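PDB 2ORY: lipase from Photobacterium sp. M37, which probably hydrolyses the ester bonds of triacylglycerols as a cold-adapted class 3 lipase of the alpha/beta hydrolase fold. Local coordinates for residues G177-D189 and A211-L224. Residues are numbered along the deposited sequence; the frame is centred on the assembly and turned at random.
Sequences GALSSTLALWLKD and AGNADFADYFDDCL
Leu185 enters the hole formed by Tyr219, Phe220, Cys223 and Leu224, a knob-into-hole contact between helices whose axes, over these segments, approach to 10.8 Å and make an angle of 65°. CG, anti to the backbone N (chi1 -177°), turns the branch toward helix 214-224. CD1 meets Cys223 CB at 3.9 Å and reaches Tyr219 and Leu224, whereas CD2 lies 3.8 Å from Phe216 CE1, obliquely to that ring, and touches Phe220 and Tyr219.

Phe220 turns its edge to helix 177-189: Leu185 CB and the carbonyl oxygen of Ser181 both lie near the ring plane, the latter 3.2 Å from Phe220 CE1. Over one face of this ring sits Leu224 CD1, 3.4 Å above the plane and offset toward the rim.

In the alpha/beta hydrolase fold, helix 175-189 follows the probable nucleophile elbow; here helix 214-224 packs on it, while Leu183 and Ala184 touch strand 166-173.

Asp189 meets the ring of Tyr219 with OD1 at the ring edge, the carboxylate and ring planes being 21° apart. The phenol OH donates to Asp189 OD1 across 2.4 Å, shorter than usual and of doubtful exact length at this resolution. Trp113 NE1 holds the second oxygen, OD2.

Ala211 CB lies 3.3 Å from Thr182 OG1, which donates back to Ala178 O; that oxygen also accepts from Thr182 N, on the opposite face of its carbonyl plane.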
loop_
_atom_site.group_PDB
_atom_site.type_symbol
_atom_site.label_atom_id
_atom_site.label_comp_id
_atom_site.label_asym_id
_atom_site.label_seq_id
_atom_site.Cartn_x
_atom_site.Cartn_y
_atom_site.Cartn_z
ATOM N N GLY A 177 -0.376 -0.227 -0.978
ATOM C CA GLY A 177 -0.008 0.565 -2.140
ATOM C C GLY A 177 -1.251 0.839 -2.971
ATOM O O GLY A 177 -1.476 1.944 -3.465
ATOM N N ALA A 178 -2.079 -0.190 -3.117
ATOM C CA ALA A 178 -3.309 -0.070 -3.875
ATOM C C ALA A 178 -4.330 0.799 -3.129
ATOM O O ALA A 178 -5.025 1.615 -3.743
ATOM C CB ALA A 178 -3.872 -1.442 -4.122
ATOM N N LEU A 179 -4.402 0.630 -1.804
ATOM C CA LEU A 179 -5.337 1.381 -0.981
ATOM C C LEU A 179 -4.959 2.854 -0.809
ATOM O O LEU A 179 -5.814 3.734 -0.923
ATOM C CB LEU A 179 -5.485 0.721 0.401
ATOM C CG LEU A 179 -6.193 -0.637 0.463
ATOM C CD1 LEU A 179 -6.143 -1.172 1.877
ATOM C CD2 LEU A 179 -7.626 -0.506 0.010
ATOM N N SER A 180 -3.687 3.133 -0.552
ATOM C CA SER A 180 -3.273 4.517 -0.365
ATOM C C SER A 180 -3.546 5.342 -1.614
ATOM O O SER A 180 -4.138 6.413 -1.539
ATOM C CB SER A 180 -1.782 4.603 0.015
ATOM O OG SER A 180 -0.933 4.081 -1.002
ATOM N N SER A 181 -3.142 4.839 -2.771
ATOM C CA SER A 181 -3.360 5.603 -3.990
ATOM C C SER A 181 -4.862 5.779 -4.216
ATOM O O SER A 181 -5.335 6.852 -4.618
ATOM C CB SER A 181 -2.696 4.901 -5.174
ATOM O OG SER A 181 -3.175 3.581 -5.326
ATOM N N THR A 182 -5.622 4.728 -3.928
ATOM C CA THR A 182 -7.061 4.802 -4.093
ATOM C C THR A 182 -7.641 5.793 -3.068
ATOM O O THR A 182 -8.478 6.616 -3.420
ATOM C CB THR A 182 -7.709 3.382 -3.951
ATOM O OG1 THR A 182 -7.149 2.506 -4.948
ATOM C CG2 THR A 182 -9.244 3.442 -4.150
ATOM N N LEU A 183 -7.167 5.751 -1.822
ATOM C CA LEU A 183 -7.688 6.658 -0.808
ATOM C C LEU A 183 -7.395 8.105 -1.192
ATOM O O LEU A 183 -8.264 8.974 -1.034
ATOM C CB LEU A 183 -7.098 6.364 0.586
ATOM C CG LEU A 183 -7.707 7.228 1.711
ATOM C CD1 LEU A 183 -7.960 6.419 2.967
ATOM C CD2 LEU A 183 -6.780 8.365 2.029
ATOM N N ALA A 184 -6.180 8.352 -1.689
ATOM C CA ALA A 184 -5.768 9.691 -2.110
ATOM C C ALA A 184 -6.715 10.245 -3.175
ATOM O O ALA A 184 -7.073 11.420 -3.139
ATOM C CB ALA A 184 -4.336 9.657 -2.648
ATOM N N LEU A 185 -7.117 9.405 -4.127
ATOM C CA LEU A 185 -8.035 9.849 -5.168
ATOM C C LEU A 185 -9.393 10.191 -4.563
ATOM O O LEU A 185 -10.046 11.135 -5.008
ATOM C CB LEU A 185 -8.234 8.782 -6.260
ATOM C CG LEU A 185 -9.137 9.192 -7.451
ATOM C CD1 LEU A 185 -8.554 10.417 -8.153
ATOM C CD2 LEU A 185 -9.260 8.058 -8.452
ATOM N N TRP A 186 -9.824 9.436 -3.555
ATOM C CA TRP A 186 -11.108 9.718 -2.935
ATOM C C TRP A 186 -11.079 11.091 -2.269
ATOM O O TRP A 186 -12.035 11.853 -2.381
ATOM C CB TRP A 186 -11.459 8.644 -1.911
ATOM C CG TRP A 186 -12.465 9.086 -0.892
ATOM C CD1 TRP A 186 -13.754 9.459 -1.119
ATOM C CD2 TRP A 186 -12.263 9.171 0.520
ATOM N NE1 TRP A 186 -14.373 9.769 0.065
ATOM C CE2 TRP A 186 -13.481 9.602 1.090
ATOM C CE3 TRP A 186 -11.169 8.914 1.367
ATOM C CZ2 TRP A 186 -13.641 9.785 2.464
ATOM C CZ3 TRP A 186 -11.333 9.090 2.731
ATOM C CH2 TRP A 186 -12.565 9.522 3.269
ATOM N N LEU A 187 -9.977 11.398 -1.582
ATOM C CA LEU A 187 -9.814 12.688 -0.913
ATOM C C LEU A 187 -9.822 13.798 -1.960
ATOM O O LEU A 187 -10.431 14.842 -1.762
ATOM C CB LEU A 187 -8.504 12.714 -0.113
ATOM C CG LEU A 187 -8.473 11.792 1.108
ATOM C CD1 LEU A 187 -7.123 11.847 1.842
ATOM C CD2 LEU A 187 -9.571 12.241 2.032
ATOM N N LYS A 188 -9.132 13.555 -3.071
ATOM C CA LYS A 188 -9.076 14.481 -4.196
ATOM C C LYS A 188 -10.499 14.747 -4.723
ATOM O O LYS A 188 -10.922 15.904 -4.871
ATOM C CB LYS A 188 -8.262 13.862 -5.332
ATOM C CG LYS A 188 -6.835 14.340 -5.456
ATOM C CD LYS A 188 -6.775 15.672 -6.174
ATOM C CE LYS A 188 -5.362 15.971 -6.639
ATOM N NZ LYS A 188 -5.302 17.238 -7.413
ATOM N N ASP A 189 -11.226 13.668 -5.009
ATOM C CA ASP A 189 -12.571 13.776 -5.549
ATOM C C ASP A 189 -13.608 14.472 -4.684
ATOM O O ASP A 189 -14.596 14.965 -5.218
ATOM C CB ASP A 189 -13.112 12.406 -5.942
ATOM C CG ASP A 189 -12.534 11.895 -7.250
ATOM O OD1 ASP A 189 -12.228 12.716 -8.149
ATOM O OD2 ASP A 189 -12.407 10.658 -7.386
ATOM N N ALA A 211 -5.822 -1.629 -8.491
ATOM C CA ALA A 211 -7.054 -1.421 -7.743
ATOM C C ALA A 211 -8.286 -1.498 -8.639
ATOM O O ALA A 211 -9.312 -1.996 -8.206
ATOM C CB ALA A 211 -7.038 -0.070 -7.043
ATOM N N GLY A 212 -8.191 -1.016 -9.879
ATOM C CA GLY A 212 -9.353 -1.014 -10.759
ATOM C C GLY A 212 -9.082 -1.149 -12.251
ATOM O O GLY A 212 -8.005 -1.603 -12.645
ATOM N N ASN A 213 -10.046 -0.750 -13.084
ATOM C CA ASN A 213 -9.889 -0.897 -14.537
ATOM C C ASN A 213 -9.175 0.252 -15.239
ATOM O O ASN A 213 -8.842 1.261 -14.612
ATOM C CB ASN A 213 -11.245 -1.156 -15.213
ATOM C CG ASN A 213 -12.214 0.017 -15.090
ATOM O OD1 ASN A 213 -11.829 1.145 -14.762
ATOM N ND2 ASN A 213 -13.476 -0.246 -15.374
ATOM N N ALA A 214 -8.933 0.080 -16.538
ATOM C CA ALA A 214 -8.239 1.084 -17.347
ATOM C C ALA A 214 -8.837 2.480 -17.208
ATOM O O ALA A 214 -8.106 3.445 -16.977
ATOM C CB ALA A 214 -8.219 0.659 -18.822
ATOM N N ASP A 215 -10.155 2.585 -17.353
ATOM C CA ASP A 215 -10.839 3.868 -17.219
ATOM C C ASP A 215 -10.628 4.490 -15.834
ATOM O O ASP A 215 -10.535 5.709 -15.723
ATOM C CB ASP A 215 -12.348 3.725 -17.495
ATOM C CG ASP A 215 -12.668 3.601 -18.987
ATOM O OD1 ASP A 215 -11.738 3.748 -19.809
ATOM O OD2 ASP A 215 -13.849 3.362 -19.336
ATOM N N PHE A 216 -10.560 3.668 -14.786
ATOM C CA PHE A 216 -10.331 4.167 -13.420
ATOM C C PHE A 216 -8.892 4.663 -13.334
ATOM O O PHE A 216 -8.625 5.762 -12.844
ATOM C CB PHE A 216 -10.519 3.050 -12.375
ATOM C CG PHE A 216 -9.997 3.408 -10.998
ATOM C CD1 PHE A 216 -10.786 4.115 -10.103
ATOM C CD2 PHE A 216 -8.702 3.052 -10.615
ATOM C CE1 PHE A 216 -10.301 4.465 -8.835
ATOM C CE2 PHE A 216 -8.204 3.394 -9.357
ATOM C CZ PHE A 216 -9.004 4.100 -8.464
ATOM N N ALA A 217 -7.975 3.821 -13.805
ATOM C CA ALA A 217 -6.549 4.129 -13.821
ATOM C C ALA A 217 -6.247 5.372 -14.660
ATOM O O ALA A 217 -5.420 6.196 -14.273
ATOM C CB ALA A 217 -5.760 2.927 -14.365
ATOM N N ASP A 218 -6.896 5.508 -15.813
ATOM C CA ASP A 218 -6.664 6.696 -16.645
ATOM C C ASP A 218 -7.214 7.955 -15.941
ATOM O O ASP A 218 -6.604 9.022 -15.974
ATOM C CB ASP A 218 -7.307 6.528 -18.026
ATOM C CG ASP A 218 -6.532 5.570 -18.928
ATOM O OD1 ASP A 218 -5.314 5.374 -18.705
ATOM O OD2 ASP A 218 -7.144 5.023 -19.875
ATOM N N TYR A 219 -8.365 7.838 -15.297
ATOM C CA TYR A 219 -8.888 8.982 -14.588
ATOM C C TYR A 219 -7.904 9.345 -13.470
ATOM O O TYR A 219 -7.557 10.516 -13.281
ATOM C CB TYR A 219 -10.249 8.672 -13.993
ATOM C CG TYR A 219 -10.752 9.770 -13.102
ATOM C CD1 TYR A 219 -11.103 11.019 -13.626
ATOM C CD2 TYR A 219 -10.861 9.577 -11.724
ATOM C CE1 TYR A 219 -11.550 12.042 -12.795
ATOM C CE2 TYR A 219 -11.302 10.601 -10.889
ATOM C CZ TYR A 219 -11.641 11.823 -11.429
ATOM O OH TYR A 219 -12.051 12.836 -10.588
ATOM N N PHE A 220 -7.450 8.339 -12.723
ATOM C CA PHE A 220 -6.479 8.579 -11.646
ATOM C C PHE A 220 -5.231 9.342 -12.156
ATOM O O PHE A 220 -4.777 10.301 -11.527
ATOM C CB PHE A 220 -6.023 7.253 -11.031
ATOM C CG PHE A 220 -5.016 7.416 -9.939
ATOM C CD1 PHE A 220 -5.425 7.544 -8.616
ATOM C CD2 PHE A 220 -3.657 7.483 -10.230
ATOM C CE1 PHE A 220 -4.490 7.736 -7.595
ATOM C CE2 PHE A 220 -2.715 7.678 -9.224
ATOM C CZ PHE A 220 -3.134 7.804 -7.902
ATOM N N ASP A 221 -4.672 8.896 -13.278
ATOM C CA ASP A 221 -3.487 9.527 -13.854
ATOM C C ASP A 221 -3.734 10.995 -14.162
ATOM O O ASP A 221 -2.944 11.873 -13.794
ATOM C CB ASP A 221 -3.069 8.800 -15.135
ATOM C CG ASP A 221 -2.425 7.458 -14.853
ATOM O OD1 ASP A 221 -2.241 7.135 -13.657
ATOM O OD2 ASP A 221 -2.099 6.734 -15.821
ATOM N N ASP A 222 -4.842 11.251 -14.837
ATOM C CA ASP A 222 -5.211 12.611 -15.190
ATOM C C ASP A 222 -5.416 13.476 -13.944
ATOM O O ASP A 222 -5.208 14.688 -13.991
ATOM C CB ASP A 222 -6.476 12.598 -16.056
ATOM C CG ASP A 222 -6.781 13.950 -16.649
ATOM O OD1 ASP A 222 -7.603 14.703 -16.072
ATOM O OD2 ASP A 222 -6.177 14.270 -17.689
ATOM N N CYS A 223 -5.792 12.861 -12.824
ATOM C CA CYS A 223 -6.015 13.612 -11.585
ATOM C C CYS A 223 -4.790 13.866 -10.722
ATOM O O CYS A 223 -4.641 14.959 -10.184
ATOM C CB CYS A 223 -7.060 12.923 -10.719
ATOM S SG CYS A 223 -8.688 13.068 -11.363
ATOM N N LEU A 224 -3.932 12.860 -10.550
ATOM C CA LEU A 224 -2.726 13.053 -9.744
ATOM C C LEU A 224 -1.500 13.401 -10.560
ATOM O O LEU A 224 -0.572 14.049 -10.054
ATOM C CB LEU A 224 -2.409 11.828 -8.895
ATOM C CG LEU A 224 -3.339 11.752 -7.695
ATOM C CD1 LEU A 224 -4.628 11.071 -8.107
ATOM C CD2 LEU A 224 -2.665 11.006 -6.579
#